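GNA33 (Neisseria gonorrhoeae FA 1090, PDB 2G5D) probably acts as a lytic transglycosylase, cleaving the MurNAc-GlcNAc linkage of peptidoglycan with formation of a 1,6-anhydro bond in the MurNAc residue. Local coordinates at residues I347-V361 and L398-L412. Residues are numbered along the deposited sequence; the frame is centred on the assembly and turned at random.
Sequences ITLGAPLFVATAHPV and LAGKQKTTGYVWQLL
F354 and W409 join the two strands as a hydrogen-bonded antiparallel pair, F354 N giving to W409 O and W409 N to F354 O, both at 2.9 Å; A356 and Y407, two residues on beyond V355-V408, repeat the exchange. The ladder ends with L411 N donating to P352 O; where the backbones part, side chains take over, illustrating how a strand's polar groups are satisfied beyond its register. At one end Q410 reaches across extended, CG anti to its backbone N (chi1 -180°), and its OE1 accepts the N-H of T348 at 2.7 Å, nearly straight (165°) and in the carbonyl plane. Its NE2 gives a weak bond to a water that also meets T348 OG1, itself bonded to R421. At the other end T357 OG1 donates to T405 O at 2.8 Å from above the carbonyl plane and lies 2.6 Å from T404 OG1, whose proton is unsettled between it and a weak bond to V118 O. A358 N and L411 O have no partner in the model, P352 being a proline with no N-H to return to L411. The rings form an offset edge-to-face pair, the edge of F354 toward the six-membered face of W409 (planes at 81°), whose own edge receives A356 CB at CZ3, 3.5 Å away. Past the strands, P360 packs against L398 O and the amide of Q402, whose OE1 accepts from W389. Within the 3D domain, of the double-psi beta-barrel clan, strand 352-358 lies between 403-413 and 365-375; strand 403-413 also pairs with 103-110 and 116-129, and helix 393-401 leads into it.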
ATOM      1  N   ILE A 347     -14.039   0.748  -6.055  1.00 31.84           N
ATOM      2  CA  ILE A 347     -14.300   0.972  -4.622  1.00 31.79           C
ATOM      3  C   ILE A 347     -14.041   2.425  -4.261  1.00 31.33           C
ATOM      4  O   ILE A 347     -13.025   2.994  -4.654  1.00 30.38           O
ATOM      5  CB  ILE A 347     -13.423   0.055  -3.675  1.00 32.21           C
ATOM      6  CG1 ILE A 347     -13.538  -1.435  -4.059  1.00 32.07           C
ATOM      7  CG2 ILE A 347     -13.749   0.317  -2.179  1.00 31.01           C
ATOM      8  CD1 ILE A 347     -14.958  -1.976  -4.175  1.00 33.26           C
ATOM      9  N   THR A 348     -14.992   3.016  -3.534  1.00 30.70           N
ATOM     10  CA  THR A 348     -14.874   4.392  -3.077  1.00 30.87           C
ATOM     11  C   THR A 348     -13.821   4.412  -1.962  1.00 30.44           C
ATOM     12  O   THR A 348     -13.884   3.605  -1.033  1.00 30.72           O
ATOM     13  CB  THR A 348     -16.247   4.943  -2.605  1.00 30.48           C
ATOM     14  OG1 THR A 348     -17.188   4.846  -3.687  1.00 30.95           O
ATOM     15  CG2 THR A 348     -16.126   6.406  -2.199  1.00 29.45           C
ATOM     16  N   LEU A 349     -12.839   5.301  -2.084  1.00 30.29           N
ATOM     17  CA  LEU A 349     -11.699   5.305  -1.162  1.00 30.65           C
ATOM     18  C   LEU A 349     -12.136   5.778   0.227  1.00 29.88           C
ATOM     19  O   LEU A 349     -12.771   6.809   0.361  1.00 31.01           O
ATOM     20  CB  LEU A 349     -10.503   6.133  -1.696  1.00 29.59           C
ATOM     21  CG  LEU A 349      -9.181   5.991  -0.920  1.00 28.46           C
ATOM     22  CD1 LEU A 349      -8.550   4.573  -1.064  1.00 27.14           C
ATOM     23  CD2 LEU A 349      -8.203   7.065  -1.364  1.00 30.32           C
ATOM     24  N   GLY A 350     -11.800   4.995   1.241  1.00 29.93           N
ATOM     25  CA  GLY A 350     -12.217   5.243   2.622  1.00 29.62           C
ATOM     26  C   GLY A 350     -13.368   4.370   3.122  1.00 30.02           C
ATOM     27  O   GLY A 350     -13.636   4.327   4.322  1.00 31.20           O
ATOM     28  N   ALA A 351     -14.044   3.666   2.214  1.00 29.81           N
ATOM     29  CA  ALA A 351     -15.281   2.997   2.533  1.00 29.42           C
ATOM     30  C   ALA A 351     -15.057   1.791   3.421  1.00 29.48           C
ATOM     31  O   ALA A 351     -14.092   1.062   3.248  1.00 28.93           O
ATOM     32  CB  ALA A 351     -16.022   2.570   1.268  1.00 29.69           C
ATOM     33  N   PRO A 352     -15.953   1.585   4.393  1.00 30.40           N
ATOM     34  CA  PRO A 352     -15.972   0.266   5.050  1.00 29.46           C
ATOM     35  C   PRO A 352     -16.197  -0.861   4.021  1.00 30.28           C
ATOM     36  O   PRO A 352     -16.995  -0.723   3.084  1.00 29.51           O
ATOM     37  CB  PRO A 352     -17.135   0.396   6.051  1.00 29.01           C
ATOM     38  CG  PRO A 352     -17.223   1.907   6.322  1.00 29.55           C
ATOM     39  CD  PRO A 352     -16.931   2.531   4.982  1.00 28.89           C
ATOM     40  N   LEU A 353     -15.483  -1.977   4.179  1.00 30.54           N
ATOM     41  CA  LEU A 353     -15.521  -3.025   3.171  1.00 30.08           C
ATOM     42  C   LEU A 353     -15.539  -4.355   3.906  1.00 29.43           C
ATOM     43  O   LEU A 353     -14.600  -4.690   4.614  1.00 29.29           O
ATOM     44  CB  LEU A 353     -14.285  -2.887   2.270  1.00 31.33           C
ATOM     45  CG  LEU A 353     -14.102  -3.279   0.780  1.00 33.86           C
ATOM     46  CD1 LEU A 353     -13.379  -4.599   0.665  1.00 33.89           C
ATOM     47  CD2 LEU A 353     -15.350  -3.261  -0.109  1.00 35.09           C
ATOM     48  N   PHE A 354     -16.635  -5.089   3.764  1.00 29.18           N
ATOM     49  CA  PHE A 354     -16.701  -6.424   4.333  1.00 29.35           C
ATOM     50  C   PHE A 354     -16.103  -7.461   3.393  1.00 29.59           C
ATOM     51  O   PHE A 354     -16.488  -7.538   2.220  1.00 30.23           O
ATOM     52  CB  PHE A 354     -18.134  -6.786   4.680  1.00 28.33           C
ATOM     53  CG  PHE A 354     -18.236  -7.900   5.651  1.00 30.18           C
ATOM     54  CD1 PHE A 354     -18.375  -7.630   7.022  1.00 29.27           C
ATOM     55  CD2 PHE A 354     -18.180  -9.224   5.216  1.00 28.62           C
ATOM     56  CE1 PHE A 354     -18.455  -8.683   7.958  1.00 28.25           C
ATOM     57  CE2 PHE A 354     -18.270 -10.274   6.133  1.00 29.00           C
ATOM     58  CZ  PHE A 354     -18.401  -9.997   7.508  1.00 28.74           C
ATOM     59  N   VAL A 355     -15.166  -8.256   3.923  1.00 29.55           N
ATOM     60  CA  VAL A 355     -14.461  -9.284   3.172  1.00 29.43           C
ATOM     61  C   VAL A 355     -14.726 -10.625   3.821  1.00 28.84           C
ATOM     62  O   VAL A 355     -14.428 -10.836   4.993  1.00 27.70           O
ATOM     63  CB  VAL A 355     -12.912  -9.012   3.070  1.00 29.94           C
ATOM     64  CG1 VAL A 355     -12.197 -10.102   2.220  1.00 30.20           C
ATOM     65  CG2 VAL A 355     -12.658  -7.681   2.464  1.00 31.28           C
ATOM     66  N   ALA A 356     -15.358 -11.495   3.033  1.00 28.79           N
ATOM     67  CA  ALA A 356     -15.556 -12.891   3.328  1.00 28.70           C
ATOM     68  C   ALA A 356     -14.508 -13.713   2.571  1.00 28.47           C
ATOM     69  O   ALA A 356     -14.544 -13.823   1.342  1.00 27.98           O
ATOM     70  CB  ALA A 356     -16.976 -13.312   2.901  1.00 28.52           C
ATOM     71  N   THR A 357     -13.565 -14.295   3.307  1.00 28.77           N
ATOM     72  CA  THR A 357     -12.502 -15.063   2.665  1.00 28.61           C
ATOM     73  C   THR A 357     -12.045 -16.248   3.521  1.00 28.39           C
ATOM     74  O   THR A 357     -12.804 -16.740   4.357  1.00 27.85           O
ATOM     75  CB  THR A 357     -11.341 -14.118   2.137  1.00 28.15           C
ATOM     76  OG1 THR A 357     -10.372 -14.873   1.404  1.00 27.20           O
ATOM     77  CG2 THR A 357     -10.677 -13.323   3.252  1.00 28.14           C
ATOM     78  N   ALA A 358     -10.834 -16.733   3.277  1.00 29.52           N
ATOM     79  CA  ALA A 358     -10.233 -17.760   4.121  1.00 29.94           C
ATOM     80  C   ALA A 358      -8.942 -17.239   4.752  1.00 30.28           C
ATOM     81  O   ALA A 358      -8.154 -16.554   4.093  1.00 29.52           O
ATOM     82  CB  ALA A 358      -9.972 -19.016   3.324  1.00 30.23           C
ATOM     83  N   HIS A 359      -8.754 -17.545   6.033  1.00 30.99           N
ATOM     84  CA  HIS A 359      -7.506 -17.262   6.736  1.00 32.36           C
ATOM     85  C   HIS A 359      -6.313 -17.929   6.025  1.00 33.19           C
ATOM     86  O   HIS A 359      -6.355 -19.127   5.774  1.00 33.96           O
ATOM     87  CB  HIS A 359      -7.607 -17.707   8.194  1.00 31.64           C
ATOM     88  CG  HIS A 359      -6.486 -17.212   9.055  1.00 32.99           C
ATOM     89  ND1 HIS A 359      -5.217 -17.753   9.016  1.00 32.21           N
ATOM     90  CD2 HIS A 359      -6.447 -16.227   9.984  1.00 31.84           C
ATOM     91  CE1 HIS A 359      -4.445 -17.117   9.876  1.00 31.92           C
ATOM     92  NE2 HIS A 359      -5.168 -16.189  10.479  1.00 32.76           N
ATOM     93  N   PRO A 360      -5.267 -17.145   5.672  1.00 34.73           N
ATOM     94  CA  PRO A 360      -4.108 -17.621   4.884  1.00 35.54           C
ATOM     95  C   PRO A 360      -3.299 -18.789   5.459  1.00 36.78           C
ATOM     96  O   PRO A 360      -2.548 -19.421   4.708  1.00 36.97           O
ATOM     97  CB  PRO A 360      -3.222 -16.370   4.750  1.00 35.56           C
ATOM     98  CG  PRO A 360      -3.663 -15.465   5.815  1.00 35.45           C
ATOM     99  CD  PRO A 360      -5.140 -15.708   5.975  1.00 34.18           C
ATOM    100  N   VAL A 361      -3.433 -19.076   6.755  1.00 37.70           N
ATOM    101  CA  VAL A 361      -2.778 -20.258   7.327  1.00 38.25           C
ATOM    102  C   VAL A 361      -3.779 -21.301   7.841  1.00 38.85           C
ATOM    103  O   VAL A 361      -3.685 -22.478   7.469  1.00 39.13           O
ATOM    104  CB  VAL A 361      -1.670 -19.908   8.394  1.00 38.68           C
ATOM    105  CG1 VAL A 361      -0.754 -18.776   7.900  1.00 38.10           C
ATOM    106  CG2 VAL A 361      -2.266 -19.545   9.756  1.00 38.98           C
ATOM    107  N   LEU A 398       1.734 -14.315   7.489  1.00 32.51           N
ATOM    108  CA  LEU A 398       0.336 -14.245   7.033  1.00 33.01           C
ATOM    109  C   LEU A 398       0.184 -13.675   5.635  1.00 32.95           C
ATOM    110  O   LEU A 398      -0.510 -14.256   4.801  1.00 33.17           O
ATOM    111  CB  LEU A 398      -0.525 -13.448   8.013  1.00 32.97           C
ATOM    112  CG  LEU A 398      -0.699 -14.127   9.377  1.00 34.19           C
ATOM    113  CD1 LEU A 398      -1.115 -13.124  10.440  1.00 36.37           C
ATOM    114  CD2 LEU A 398      -1.705 -15.253   9.277  1.00 34.97           C
ATOM    115  N   ALA A 399       0.853 -12.555   5.384  1.00 32.85           N
ATOM    116  CA  ALA A 399       0.738 -11.851   4.120  1.00 33.44           C
ATOM    117  C   ALA A 399       1.113 -12.714   2.915  1.00 34.18           C
ATOM    118  O   ALA A 399       0.301 -12.873   1.992  1.00 34.22           O
ATOM    119  CB  ALA A 399       1.544 -10.550   4.158  1.00 33.15           C
ATOM    120  N   GLY A 400       2.324 -13.278   2.937  1.00 34.53           N
ATOM    121  CA  GLY A 400       2.835 -14.111   1.842  1.00 35.75           C
ATOM    122  C   GLY A 400       2.048 -15.389   1.574  1.00 36.50           C
ATOM    123  O   GLY A 400       2.069 -15.914   0.462  1.00 36.51           O
ATOM    124  N   LYS A 401       1.356 -15.880   2.599  1.00 37.34           N
ATOM    125  CA  LYS A 401       0.546 -17.094   2.505  1.00 38.44           C
ATOM    126  C   LYS A 401      -0.873 -16.830   1.981  1.00 39.03           C
ATOM    127  O   LYS A 401      -1.630 -17.768   1.684  1.00 39.30           O
ATOM    128  CB  LYS A 401       0.507 -17.810   3.865  1.00 38.57           C
ATOM    129  CG  LYS A 401       1.828 -18.487   4.238  1.00 39.46           C
ATOM    130  CD  LYS A 401       1.643 -19.634   5.224  1.00 40.18           C
ATOM    131  CE  LYS A 401       2.970 -19.991   5.875  1.00 40.70           C
ATOM    132  NZ  LYS A 401       2.916 -21.285   6.615  1.00 40.86           N
ATOM    133  N   GLN A 402      -1.222 -15.547   1.859  1.00 39.63           N
ATOM    134  CA  GLN A 402      -2.539 -15.133   1.414  1.00 39.78           C
ATOM    135  C   GLN A 402      -2.692 -15.055  -0.107  1.00 40.05           C
ATOM    136  O   GLN A 402      -2.145 -14.150  -0.764  1.00 40.51           O
ATOM    137  CB  GLN A 402      -2.891 -13.792   2.041  1.00 40.15           C
ATOM    138  CG  GLN A 402      -4.302 -13.392   1.767  1.00 41.55           C
ATOM    139  CD  GLN A 402      -5.011 -12.980   3.000  1.00 44.11           C
ATOM    140  OE1 GLN A 402      -4.650 -11.986   3.630  1.00 45.58           O
ATOM    141  NE2 GLN A 402      -6.042 -13.741   3.368  1.00 46.21           N
ATOM    142  N   LYS A 403      -3.431 -16.020  -0.649  1.00 39.84           N
ATOM    143  CA  LYS A 403      -3.880 -16.030  -2.051  1.00 39.70           C
ATOM    144  C   LYS A 403      -5.183 -16.836  -2.169  1.00 39.05           C
ATOM    145  O   LYS A 403      -5.166 -18.033  -2.488  1.00 39.37           O
ATOM    146  CB  LYS A 403      -2.794 -16.560  -2.998  1.00 39.72           C
ATOM    147  CG  LYS A 403      -1.635 -17.331  -2.337  1.00 40.74           C
ATOM    148  CD  LYS A 403      -1.845 -18.844  -2.279  1.00 40.60           C
ATOM    149  CE  LYS A 403      -0.741 -19.486  -1.440  1.00 40.53           C
ATOM    150  NZ  LYS A 403      -0.782 -20.975  -1.450  1.00 40.42           N
ATOM    151  N   THR A 404      -6.302 -16.154  -1.905  1.00 38.18           N
ATOM    152  CA  THR A 404      -7.603 -16.783  -1.616  1.00 37.39           C
ATOM    153  C   THR A 404      -8.768 -16.177  -2.405  1.00 36.99           C
ATOM    154  O   THR A 404      -8.754 -14.991  -2.770  1.00 36.97           O
ATOM    155  CB  THR A 404      -7.983 -16.672  -0.094  1.00 37.44           C
ATOM    156  OG1 THR A 404      -8.003 -15.289   0.317  1.00 36.96           O
ATOM    157  CG2 THR A 404      -7.021 -17.427   0.778  1.00 37.37           C
ATOM    158  N   THR A 405      -9.792 -16.998  -2.637  1.00 36.44           N
ATOM    159  CA  THR A 405     -11.075 -16.498  -3.116  1.00 35.42           C
ATOM    160  C   THR A 405     -11.706 -15.638  -2.018  1.00 34.52           C
ATOM    161  O   THR A 405     -11.597 -15.948  -0.831  1.00 33.96           O
ATOM    162  CB  THR A 405     -12.023 -17.658  -3.485  1.00 35.35           C
ATOM    163  OG1 THR A 405     -11.427 -18.438  -4.521  1.00 36.06           O
ATOM    164  CG2 THR A 405     -13.363 -17.136  -3.972  1.00 35.20           C
ATOM    165  N   GLY A 406     -12.364 -14.558  -2.420  1.00 33.61           N
ATOM    166  CA  GLY A 406     -13.080 -13.740  -1.473  1.00 32.73           C
ATOM    167  C   GLY A 406     -14.267 -13.043  -2.086  1.00 32.03           C
ATOM    168  O   GLY A 406     -14.361 -12.905  -3.310  1.00 32.36           O
ATOM    169  N   TYR A 407     -15.169 -12.613  -1.212  1.00 30.71           N
ATOM    170  CA  TYR A 407     -16.392 -11.910  -1.585  1.00 30.59           C
ATOM    171  C   TYR A 407     -16.361 -10.582  -0.889  1.00 29.96           C
ATOM    172  O   TYR A 407     -15.880 -10.492   0.240  1.00 29.45           O
ATOM    173  CB  TYR A 407     -17.611 -12.697  -1.121  1.00 30.32           C
ATOM    174  CG  TYR A 407     -17.638 -14.058  -1.757  1.00 30.43           C
ATOM    175  CD1 TYR A 407     -17.204 -15.181  -1.059  1.00 31.07           C
ATOM    176  CD2 TYR A 407     -18.048 -14.208  -3.071  1.00 30.21           C
ATOM    177  CE1 TYR A 407     -17.197 -16.431  -1.660  1.00 32.28           C
ATOM    178  CE2 TYR A 407     -18.066 -15.456  -3.680  1.00 31.91           C
ATOM    179  CZ  TYR A 407     -17.629 -16.558  -2.974  1.00 32.18           C
ATOM    180  OH  TYR A 407     -17.646 -17.795  -3.584  1.00 31.68           O
ATOM    181  N   VAL A 408     -16.865  -9.550  -1.549  1.00 30.25           N
ATOM    182  CA  VAL A 408     -16.790  -8.237  -0.936  1.00 30.45           C
ATOM    183  C   VAL A 408     -18.104  -7.478  -0.946  1.00 30.41           C
ATOM    184  O   VAL A 408     -18.913  -7.604  -1.866  1.00 30.78           O
ATOM    185  CB  VAL A 408     -15.597  -7.375  -1.491  1.00 31.30           C
ATOM    186  CG1 VAL A 408     -14.274  -8.182  -1.487  1.00 31.10           C
ATOM    187  CG2 VAL A 408     -15.889  -6.798  -2.841  1.00 32.17           C
ATOM    188  N   TRP A 409     -18.309  -6.680   0.090  1.00 29.16           N
ATOM    189  CA  TRP A 409     -19.475  -5.819   0.144  1.00 28.91           C
ATOM    190  C   TRP A 409     -18.929  -4.481   0.493  1.00 28.75           C
ATOM    191  O   TRP A 409     -18.136  -4.355   1.427  1.00 29.45           O
ATOM    192  CB  TRP A 409     -20.454  -6.230   1.248  1.00 28.03           C
ATOM    193  CG  TRP A 409     -21.144  -7.567   1.067  1.00 25.84           C
ATOM    194  CD1 TRP A 409     -22.437  -7.762   0.746  1.00 26.83           C
ATOM    195  CD2 TRP A 409     -20.577  -8.864   1.292  1.00 25.26           C
ATOM    196  NE1 TRP A 409     -22.738  -9.117   0.737  1.00 25.15           N
ATOM    197  CE2 TRP A 409     -21.607  -9.819   1.057  1.00 25.45           C
ATOM    198  CE3 TRP A 409     -19.308  -9.315   1.667  1.00 24.76           C
ATOM    199  CZ2 TRP A 409     -21.397 -11.217   1.164  1.00 27.68           C
ATOM    200  CZ3 TRP A 409     -19.086 -10.708   1.762  1.00 25.36           C
ATOM    201  CH2 TRP A 409     -20.128 -11.639   1.513  1.00 27.40           C
ATOM    202  N   GLN A 410     -19.357  -3.467  -0.239  1.00 28.63           N
ATOM    203  CA  GLN A 410     -18.937  -2.103   0.055  1.00 29.13           C
ATOM    204  C   GLN A 410     -20.047  -1.384   0.846  1.00 29.70           C
ATOM    205  O   GLN A 410     -21.200  -1.399   0.413  1.00 29.63           O
ATOM    206  CB  GLN A 410     -18.683  -1.398  -1.288  1.00 29.94           C
ATOM    207  CG  GLN A 410     -18.225   0.040  -1.160  1.00 30.05           C
ATOM    208  CD  GLN A 410     -17.826   0.667  -2.489  1.00 30.37           C
ATOM    209  OE1 GLN A 410     -17.016   1.578  -2.506  1.00 32.41           O
ATOM    210  NE2 GLN A 410     -18.415   0.204  -3.605  1.00 31.98           N
ATOM    211  N   LEU A 411     -19.701  -0.775   2.000  1.00 30.01           N
ATOM    212  CA  LEU A 411     -20.656   0.013   2.834  1.00 29.57           C
ATOM    213  C   LEU A 411     -20.459   1.503   2.570  1.00 29.39           C
ATOM    214  O   LEU A 411     -19.344   2.002   2.593  1.00 29.62           O
ATOM    215  CB  LEU A 411     -20.540  -0.326   4.352  1.00 30.05           C
ATOM    216  CG  LEU A 411     -21.172  -1.660   4.828  1.00 30.30           C
ATOM    217  CD1 LEU A 411     -20.513  -2.836   4.146  1.00 31.97           C
ATOM    218  CD2 LEU A 411     -21.095  -1.847   6.366  1.00 29.49           C
ATOM    219  N   LEU A 412     -21.547   2.193   2.258  1.00 28.60           N
ATOM    220  CA  LEU A 412     -21.494   3.612   1.925  1.00 29.71           C
ATOM    221  C   LEU A 412     -22.572   4.309   2.732  1.00 30.03           C
ATOM    222  O   LEU A 412     -23.640   3.706   2.998  1.00 30.62           O
ATOM    223  CB  LEU A 412     -21.757   3.827   0.408  1.00 28.36           C
ATOM    224  CG  LEU A 412     -20.689   3.274  -0.537  1.00 27.85           C
ATOM    225  CD1 LEU A 412     -21.197   3.272  -1.989  1.00 25.46           C
ATOM    226  CD2 LEU A 412     -19.360   4.057  -0.392  1.00 22.78           C
TER
HETATM  227  O   HOH W   1     -17.865   2.770  -5.657  1.00 19.05           O